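Arabinan endo-1,5-alpha-l-arabinosidase A (Cellvibrio cellulosa, PDB 1GYH) cleaves alpha-1,5-linked arabinofuranosyl bonds of linear arabinan, releasing almost exclusively arabinotriose, and so takes part in breaking down plant cell walls. Local coordinates at residues Y79-I92 / D123-D135. Residues are numbered along the deposited sequence; the frame is centred on the assembly and turned at random.
Sequences YYSVSAFGKNTSAI and DLWNAIAPAIIAD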
ATOM      1  N   TYR A  79      -0.060   7.921   6.244  1.00 14.26           N
ATOM      2  CA  TYR A  79       0.576   6.826   6.971  1.00 14.98           C
ATOM      3  C   TYR A  79       1.846   6.406   6.235  1.00 14.61           C
ATOM      4  O   TYR A  79       1.910   6.509   5.029  1.00 14.67           O
ATOM      5  CB  TYR A  79      -0.390   5.646   7.131  1.00 14.73           C
ATOM      6  CG  TYR A  79      -1.624   6.061   7.890  1.00 15.18           C
ATOM      7  CD1 TYR A  79      -2.699   6.710   7.231  1.00 13.20           C
ATOM      8  CD2 TYR A  79      -1.714   5.872   9.266  1.00 13.87           C
ATOM      9  CE1 TYR A  79      -3.820   7.120   7.951  1.00 14.50           C
ATOM     10  CE2 TYR A  79      -2.820   6.297   9.984  1.00 15.07           C
ATOM     11  CZ  TYR A  79      -3.876   6.891   9.324  1.00 14.55           C
ATOM     12  OH  TYR A  79      -4.943   7.308  10.053  1.00 15.31           O
ATOM     13  N   TYR A  80       2.867   5.956   6.983  1.00 13.60           N
ATOM     14  CA  TYR A  80       4.188   5.693   6.412  1.00 14.12           C
ATOM     15  C   TYR A  80       4.884   4.662   7.316  1.00 13.53           C
ATOM     16  O   TYR A  80       4.514   4.519   8.490  1.00 13.07           O
ATOM     17  CB  TYR A  80       5.028   7.004   6.293  1.00 12.64           C
ATOM     18  CG  TYR A  80       5.283   7.701   7.632  1.00 12.81           C
ATOM     19  CD1 TYR A  80       6.340   7.294   8.448  1.00 13.23           C
ATOM     20  CD2 TYR A  80       4.411   8.697   8.124  1.00 12.15           C
ATOM     21  CE1 TYR A  80       6.570   7.871   9.682  1.00 14.51           C
ATOM     22  CE2 TYR A  80       4.608   9.288   9.371  1.00 12.83           C
ATOM     23  CZ  TYR A  80       5.710   8.867  10.161  1.00 14.76           C
ATOM     24  OH  TYR A  80       5.976   9.410  11.399  1.00 13.79           O
ATOM     25  N   SER A  81       5.874   3.956   6.750  1.00 13.66           N
ATOM     26  CA  SER A  81       6.568   2.847   7.431  1.00 12.93           C
ATOM     27  C   SER A  81       8.060   3.192   7.622  1.00 12.98           C
ATOM     28  O   SER A  81       8.720   3.670   6.705  1.00 13.25           O
ATOM     29  CB  SER A  81       6.440   1.536   6.629  1.00 12.94           C
ATOM     30  OG  SER A  81       5.114   1.343   6.123  1.00 14.05           O
ATOM     31  N   VAL A  82       8.544   2.976   8.834  1.00 12.77           N
ATOM     32  CA  VAL A  82       9.991   2.990   9.184  1.00 12.75           C
ATOM     33  C   VAL A  82      10.409   1.531   9.418  1.00 13.47           C
ATOM     34  O   VAL A  82       9.808   0.809  10.205  1.00 13.25           O
ATOM     35  CB  VAL A  82      10.205   3.818  10.449  1.00 11.65           C
ATOM     36  CG1 VAL A  82      11.610   3.589  11.024  1.00 13.71           C
ATOM     37  CG2 VAL A  82       9.976   5.303  10.187  1.00 10.85           C
ATOM     38  N   SER A  83      11.443   1.073   8.729  1.00 13.64           N
ATOM     39  CA  SER A  83      11.831  -0.322   8.830  1.00 14.13           C
ATOM     40  C   SER A  83      13.311  -0.555   8.543  1.00 14.32           C
ATOM     41  O   SER A  83      14.103   0.391   8.482  1.00 12.39           O
ATOM     42  CB  SER A  83      10.971  -1.145   7.864  1.00 15.14           C
ATOM     43  OG  SER A  83      11.020  -2.538   8.152  1.00 14.84           O
ATOM     44  N   ALA A  84      13.659  -1.823   8.391  1.00 14.89           N
ATOM     45  CA  ALA A  84      14.981  -2.241   7.938  1.00 15.82           C
ATOM     46  C   ALA A  84      14.865  -3.510   7.123  1.00 16.28           C
ATOM     47  O   ALA A  84      14.137  -4.450   7.488  1.00 15.43           O
ATOM     48  CB  ALA A  84      15.922  -2.470   9.173  1.00 16.04           C
ATOM     49  N   PHE A  85      15.590  -3.568   6.020  1.00 17.28           N
ATOM     50  CA  PHE A  85      15.448  -4.704   5.107  1.00 19.18           C
ATOM     51  C   PHE A  85      15.678  -6.037   5.782  1.00 17.99           C
ATOM     52  O   PHE A  85      16.661  -6.221   6.501  1.00 17.31           O
ATOM     53  CB  PHE A  85      16.369  -4.547   3.869  1.00 21.02           C
ATOM     54  CG  PHE A  85      15.766  -3.655   2.793  1.00 26.72           C
ATOM     55  CD1 PHE A  85      14.632  -4.076   2.077  1.00 31.98           C
ATOM     56  CD2 PHE A  85      16.292  -2.373   2.545  1.00 31.78           C
ATOM     57  CE1 PHE A  85      14.036  -3.245   1.089  1.00 33.70           C
ATOM     58  CE2 PHE A  85      15.728  -1.528   1.551  1.00 33.19           C
ATOM     59  CZ  PHE A  85      14.597  -1.968   0.821  1.00 34.08           C
ATOM     60  N   GLY A  86      14.753  -6.963   5.572  1.00 17.09           N
ATOM     61  CA  GLY A  86      14.875  -8.290   6.122  1.00 17.31           C
ATOM     62  C   GLY A  86      14.430  -8.490   7.572  1.00 16.65           C
ATOM     63  O   GLY A  86      14.452  -9.625   8.058  1.00 18.02           O
ATOM     64  N   LYS A  87      14.060  -7.412   8.261  1.00 15.17           N
ATOM     65  CA  LYS A  87      13.748  -7.468   9.676  1.00 14.72           C
ATOM     66  C   LYS A  87      12.358  -6.944  10.034  1.00 13.74           C
ATOM     67  O   LYS A  87      11.713  -6.248   9.250  1.00 14.41           O
ATOM     68  CB  LYS A  87      14.788  -6.659  10.430  1.00 15.27           C
ATOM     69  CG  LYS A  87      16.208  -7.177  10.167  1.00 17.83           C
ATOM     70  CD  LYS A  87      17.147  -6.691  11.244  1.00 24.40           C
ATOM     71  CE  LYS A  87      18.204  -5.792  10.735  1.00 25.85           C
ATOM     72  NZ  LYS A  87      19.414  -6.122  11.518  1.00 26.80           N
ATOM     73  N   ASN A  88      11.892  -7.254  11.227  1.00 12.52           N
ATOM     74  CA  ASN A  88      10.621  -6.676  11.661  1.00 12.50           C
ATOM     75  C   ASN A  88      10.780  -5.684  12.781  1.00 11.75           C
ATOM     76  O   ASN A  88       9.889  -5.533  13.586  1.00 12.66           O
ATOM     77  CB  ASN A  88       9.535  -7.748  11.941  1.00 11.67           C
ATOM     78  CG  ASN A  88       9.817  -8.610  13.171  1.00 11.60           C
ATOM     79  OD1 ASN A  88      10.977  -8.868  13.546  1.00 13.29           O
ATOM     80  ND2 ASN A  88       8.732  -9.081  13.800  1.00 11.59           N
ATOM     81  N   THR A  89      11.938  -5.019  12.828  1.00 12.73           N
ATOM     82  CA  THR A  89      12.134  -3.805  13.623  1.00 12.73           C
ATOM     83  C   THR A  89      11.509  -2.649  12.815  1.00 12.32           C
ATOM     84  O   THR A  89      12.182  -1.989  11.980  1.00 11.76           O
ATOM     85  CB  THR A  89      13.612  -3.516  13.839  1.00 13.46           C
ATOM     86  OG1 THR A  89      14.307  -3.465  12.566  1.00 13.71           O
ATOM     87  CG2 THR A  89      14.311  -4.656  14.698  1.00 12.46           C
ATOM     88  N   SER A  90      10.210  -2.445  13.032  1.00 12.76           N
ATOM     89  CA  SER A  90       9.395  -1.612  12.126  1.00 12.80           C
ATOM     90  C   SER A  90       8.280  -0.922  12.883  1.00 12.52           C
ATOM     91  O   SER A  90       7.842  -1.384  13.946  1.00 12.92           O
ATOM     92  CB  SER A  90       8.707  -2.456  11.041  1.00 12.58           C
ATOM     93  OG  SER A  90       9.621  -3.306  10.366  1.00 12.34           O
ATOM     94  N   ALA A  91       7.834   0.188  12.326  1.00 12.74           N
ATOM     95  CA  ALA A  91       6.692   0.901  12.879  1.00 12.85           C
ATOM     96  C   ALA A  91       6.007   1.716  11.781  1.00 12.94           C
ATOM     97  O   ALA A  91       6.673   2.240  10.847  1.00 12.04           O
ATOM     98  CB  ALA A  91       7.099   1.836  14.024  1.00 12.83           C
ATOM     99  N   ILE A  92       4.690   1.833  11.946  1.00 12.51           N
ATOM    100  CA  ILE A  92       3.856   2.707  11.117  1.00 12.59           C
ATOM    101  C   ILE A  92       3.539   3.975  11.870  1.00 12.62           C
ATOM    102  O   ILE A  92       3.044   3.946  13.008  1.00 13.08           O
ATOM    103  CB  ILE A  92       2.574   1.958  10.667  1.00 13.57           C
ATOM    104  CG1 ILE A  92       2.922   0.832   9.712  1.00 13.82           C
ATOM    105  CG2 ILE A  92       1.603   2.934  10.008  1.00 13.13           C
ATOM    106  CD1 ILE A  92       1.829  -0.286   9.621  1.00 13.97           C
ATOM    107  N   ASP A 123       6.315 -10.088  18.482  1.00 12.66           N
ATOM    108  CA  ASP A 123       5.256 -10.097  17.429  1.00 12.97           C
ATOM    109  C   ASP A 123       5.575 -10.945  16.205  1.00 13.62           C
ATOM    110  O   ASP A 123       6.612 -10.781  15.598  1.00 14.72           O
ATOM    111  CB  ASP A 123       4.958  -8.661  16.982  1.00 13.02           C
ATOM    112  CG  ASP A 123       4.744  -7.733  18.140  1.00 12.39           C
ATOM    113  OD1 ASP A 123       3.839  -7.990  19.017  1.00 12.73           O
ATOM    114  OD2 ASP A 123       5.436  -6.703  18.260  1.00 15.40           O
ATOM    115  N   LEU A 124       4.642 -11.815  15.817  1.00 14.34           N
ATOM    116  CA  LEU A 124       4.741 -12.591  14.587  1.00 14.29           C
ATOM    117  C   LEU A 124       4.076 -11.868  13.382  1.00 13.64           C
ATOM    118  O   LEU A 124       3.330 -12.446  12.598  1.00 12.84           O
ATOM    119  CB  LEU A 124       4.227 -14.000  14.824  1.00 14.81           C
ATOM    120  CG  LEU A 124       5.071 -15.084  14.157  1.00 17.73           C
ATOM    121  CD1 LEU A 124       6.551 -15.017  14.610  1.00 19.41           C
ATOM    122  CD2 LEU A 124       4.538 -16.454  14.478  1.00 21.36           C
ATOM    123  N   TRP A 125       4.380 -10.587  13.260  1.00 12.74           N
ATOM    124  CA  TRP A 125       3.990  -9.777  12.115  1.00 12.94           C
ATOM    125  C   TRP A 125       5.004  -8.657  11.982  1.00 13.63           C
ATOM    126  O   TRP A 125       5.829  -8.433  12.905  1.00 12.82           O
ATOM    127  CB  TRP A 125       2.557  -9.210  12.292  1.00 12.80           C
ATOM    128  CG  TRP A 125       2.130  -8.865  13.731  1.00 11.64           C
ATOM    129  CD1 TRP A 125       1.486  -9.696  14.612  1.00 11.69           C
ATOM    130  CD2 TRP A 125       2.273  -7.614  14.411  1.00 10.70           C
ATOM    131  NE1 TRP A 125       1.246  -9.041  15.793  1.00 13.64           N
ATOM    132  CE2 TRP A 125       1.724  -7.762  15.700  1.00 12.02           C
ATOM    133  CE3 TRP A 125       2.839  -6.387  14.080  1.00 11.60           C
ATOM    134  CZ2 TRP A 125       1.724  -6.727  16.641  1.00 13.47           C
ATOM    135  CZ3 TRP A 125       2.825  -5.358  15.022  1.00 11.60           C
ATOM    136  CH2 TRP A 125       2.301  -5.543  16.279  1.00 11.71           C
ATOM    137  N   ASN A 126       4.884  -7.916  10.885  1.00 13.81           N
ATOM    138  CA  ASN A 126       5.787  -6.834  10.515  1.00 13.79           C
ATOM    139  C   ASN A 126       4.953  -5.559  10.265  1.00 14.53           C
ATOM    140  O   ASN A 126       4.096  -5.545   9.383  1.00 14.35           O
ATOM    141  CB  ASN A 126       6.595  -7.233   9.266  1.00 13.54           C
ATOM    142  CG  ASN A 126       7.746  -6.270   8.975  1.00 13.80           C
ATOM    143  OD1 ASN A 126       8.038  -5.383   9.785  1.00 12.19           O
ATOM    144  ND2 ASN A 126       8.384  -6.427   7.813  1.00 11.76           N
ATOM    145  N   ALA A 127       5.193  -4.531  11.084  1.00 13.97           N
ATOM    146  CA  ALA A 127       4.481  -3.264  11.038  1.00 13.65           C
ATOM    147  C   ALA A 127       4.962  -2.341   9.911  1.00 13.40           C
ATOM    148  O   ALA A 127       5.612  -1.315  10.155  1.00 13.69           O
ATOM    149  CB  ALA A 127       4.560  -2.582  12.379  1.00 14.19           C
ATOM    150  N   ILE A 128       4.642  -2.751   8.675  1.00 12.90           N
ATOM    151  CA  ILE A 128       4.814  -1.954   7.467  1.00 13.25           C
ATOM    152  C   ILE A 128       3.557  -2.089   6.556  1.00 13.51           C
ATOM    153  O   ILE A 128       2.789  -3.033   6.715  1.00 12.91           O
ATOM    154  CB  ILE A 128       6.074  -2.360   6.643  1.00 13.14           C
ATOM    155  CG1 ILE A 128       5.928  -3.726   5.987  1.00 13.48           C
ATOM    156  CG2 ILE A 128       7.401  -2.258   7.557  1.00 12.78           C
ATOM    157  CD1 ILE A 128       7.126  -4.082   5.059  1.00 13.79           C
ATOM    158  N   ALA A 129       3.429  -1.159   5.609  1.00 13.38           N
ATOM    159  CA  ALA A 129       2.438  -1.228   4.498  1.00 12.46           C
ATOM    160  C   ALA A 129       0.989  -1.050   4.933  1.00 13.26           C
ATOM    161  O   ALA A 129       0.152  -1.893   4.660  1.00 14.51           O
ATOM    162  CB  ALA A 129       2.613  -2.523   3.654  1.00 13.15           C
ATOM    163  N   PRO A 130       0.682   0.076   5.573  1.00 13.52           N
ATOM    164  CA  PRO A 130      -0.683   0.367   6.007  1.00 13.50           C
ATOM    165  C   PRO A 130      -1.641   0.665   4.839  1.00 14.46           C
ATOM    166  O   PRO A 130      -1.226   1.174   3.775  1.00 14.10           O
ATOM    167  CB  PRO A 130      -0.515   1.628   6.848  1.00 12.45           C
ATOM    168  CG  PRO A 130       0.609   2.287   6.247  1.00 13.46           C
ATOM    169  CD  PRO A 130       1.577   1.193   5.912  1.00 13.74           C
ATOM    170  N   ALA A 131      -2.920   0.332   5.072  1.00 14.51           N
ATOM    171  CA  ALA A 131      -4.024   0.716   4.164  1.00 14.83           C
ATOM    172  C   ALA A 131      -5.277   0.991   4.996  1.00 14.10           C
ATOM    173  O   ALA A 131      -5.618   0.171   5.874  1.00 15.49           O
ATOM    174  CB  ALA A 131      -4.273  -0.336   3.098  1.00 14.67           C
ATOM    175  N   ILE A 132      -5.956   2.121   4.751  1.00 13.63           N
ATOM    176  CA  ILE A 132      -7.048   2.549   5.624  1.00 13.27           C
ATOM    177  C   ILE A 132      -8.404   2.282   4.945  1.00 13.31           C
ATOM    178  O   ILE A 132      -8.572   2.631   3.789  1.00 12.72           O
ATOM    179  CB  ILE A 132      -6.936   4.053   5.955  1.00 14.04           C
ATOM    180  CG1 ILE A 132      -5.516   4.447   6.477  1.00 14.69           C
ATOM    181  CG2 ILE A 132      -8.002   4.471   6.935  1.00 15.01           C
ATOM    182  CD1 ILE A 132      -5.047   3.681   7.722  1.00 17.54           C
ATOM    183  N   ILE A 133      -9.346   1.714   5.689  1.00 13.50           N
ATOM    184  CA  ILE A 133     -10.689   1.362   5.158  1.00 13.75           C
ATOM    185  C   ILE A 133     -11.777   1.667   6.183  1.00 13.89           C
ATOM    186  O   ILE A 133     -11.662   1.312   7.359  1.00 13.61           O
ATOM    187  CB  ILE A 133     -10.763  -0.121   4.701  1.00 15.01           C
ATOM    188  CG1 ILE A 133     -12.151  -0.450   4.082  1.00 14.97           C
ATOM    189  CG2 ILE A 133     -10.506  -1.113   5.884  1.00 16.34           C
ATOM    190  CD1 ILE A 133     -12.382   0.264   2.738  1.00 14.45           C
ATOM    191  N   ALA A 134     -12.847   2.334   5.749  1.00 12.57           N
ATOM    192  CA  ALA A 134     -13.995   2.534   6.600  1.00 12.89           C
ATOM    193  C   ALA A 134     -15.108   1.537   6.275  1.00 12.91           C
ATOM    194  O   ALA A 134     -15.235   1.106   5.128  1.00 13.24           O
ATOM    195  CB  ALA A 134     -14.527   3.934   6.478  1.00 13.43           C
ATOM    196  N   ASP A 135     -15.909   1.217   7.294  1.00 13.71           N
ATOM    197  CA  ASP A 135     -17.046   0.308   7.157  1.00 13.70           C
ATOM    198  C   ASP A 135     -18.381   1.061   7.138  1.00 14.11           C
ATOM    199  O   ASP A 135     -18.384   2.281   7.103  1.00 13.70           O
ATOM    200  CB  ASP A 135     -16.976  -0.842   8.194  1.00 13.52           C
ATOM    201  CG  ASP A 135     -17.215  -0.429   9.633  1.00 15.31           C
ATOM    202  OD1 ASP A 135     -17.815   0.643   9.925  1.00 13.64           O
ATOM    203  OD2 ASP A 135     -16.849  -1.206  10.567  1.00 15.92           O
TER
HETATM  204  O   HOH W   1      10.897  -4.956   6.843  1.00 25.40           O
HETATM  205  O   HOH W   2       9.223 -11.594  15.804  1.00 25.05           O
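Residues 123-130 run without strand structure past the loop end and then across one face of the antiparallel hairpin of strands 75-82 and 90-97, the CA atoms of Ser81 and Ile128 coming within 5.1 Å, before the chain enters strand 131-134. In this five-bladed beta-propeller the contact joins one four-stranded blade, which starts at strand 131-134, to the blade before it. Tyr79 and Ile132 meet at the blade interface: the two side chains cross at about a right angle, and Ile132 lays CD1 over one face of the ring, a CH-pi contact 3.7 Å from the ring centroid, while the phenol OH is hydrogen-bonded to Leu160 O. Pro130, compact and without an N-H to satisfy, packs CG against Tyr79 CB at 3.6 Å and against CG2 of Ile92. Small Ser81 lets the crossing chain come close; with OG turned beside its own backbone N, it accepts a nearly straight bond from Ala129 N and also hydrogen-bonds to Trp65 O. At the hairpin's loop end, Asn126, Gly86 and Lys87 probably all bind substrate. Asn126 extends its CG opposite its main-chain N (chi1 -169°), bringing the amide to Ser90, whose hydroxyl donates to OD1 in the carbonyl plane at 2.7 Å. The other end of the amide, ND2, donates to a water that also bonds Ser83 OG and Lys87 O; two different partners, one donor and one acceptor, set which end of the amide is O and which is N. Asn88, near the tip of the hairpin, suits its place because a short amide can reach a backbone carbonyl: its ND2 donates to Trp125 O at 3.1 Å, the acceptor lying in the amide plane but the nitrogen 38° out of the carbonyl's plane.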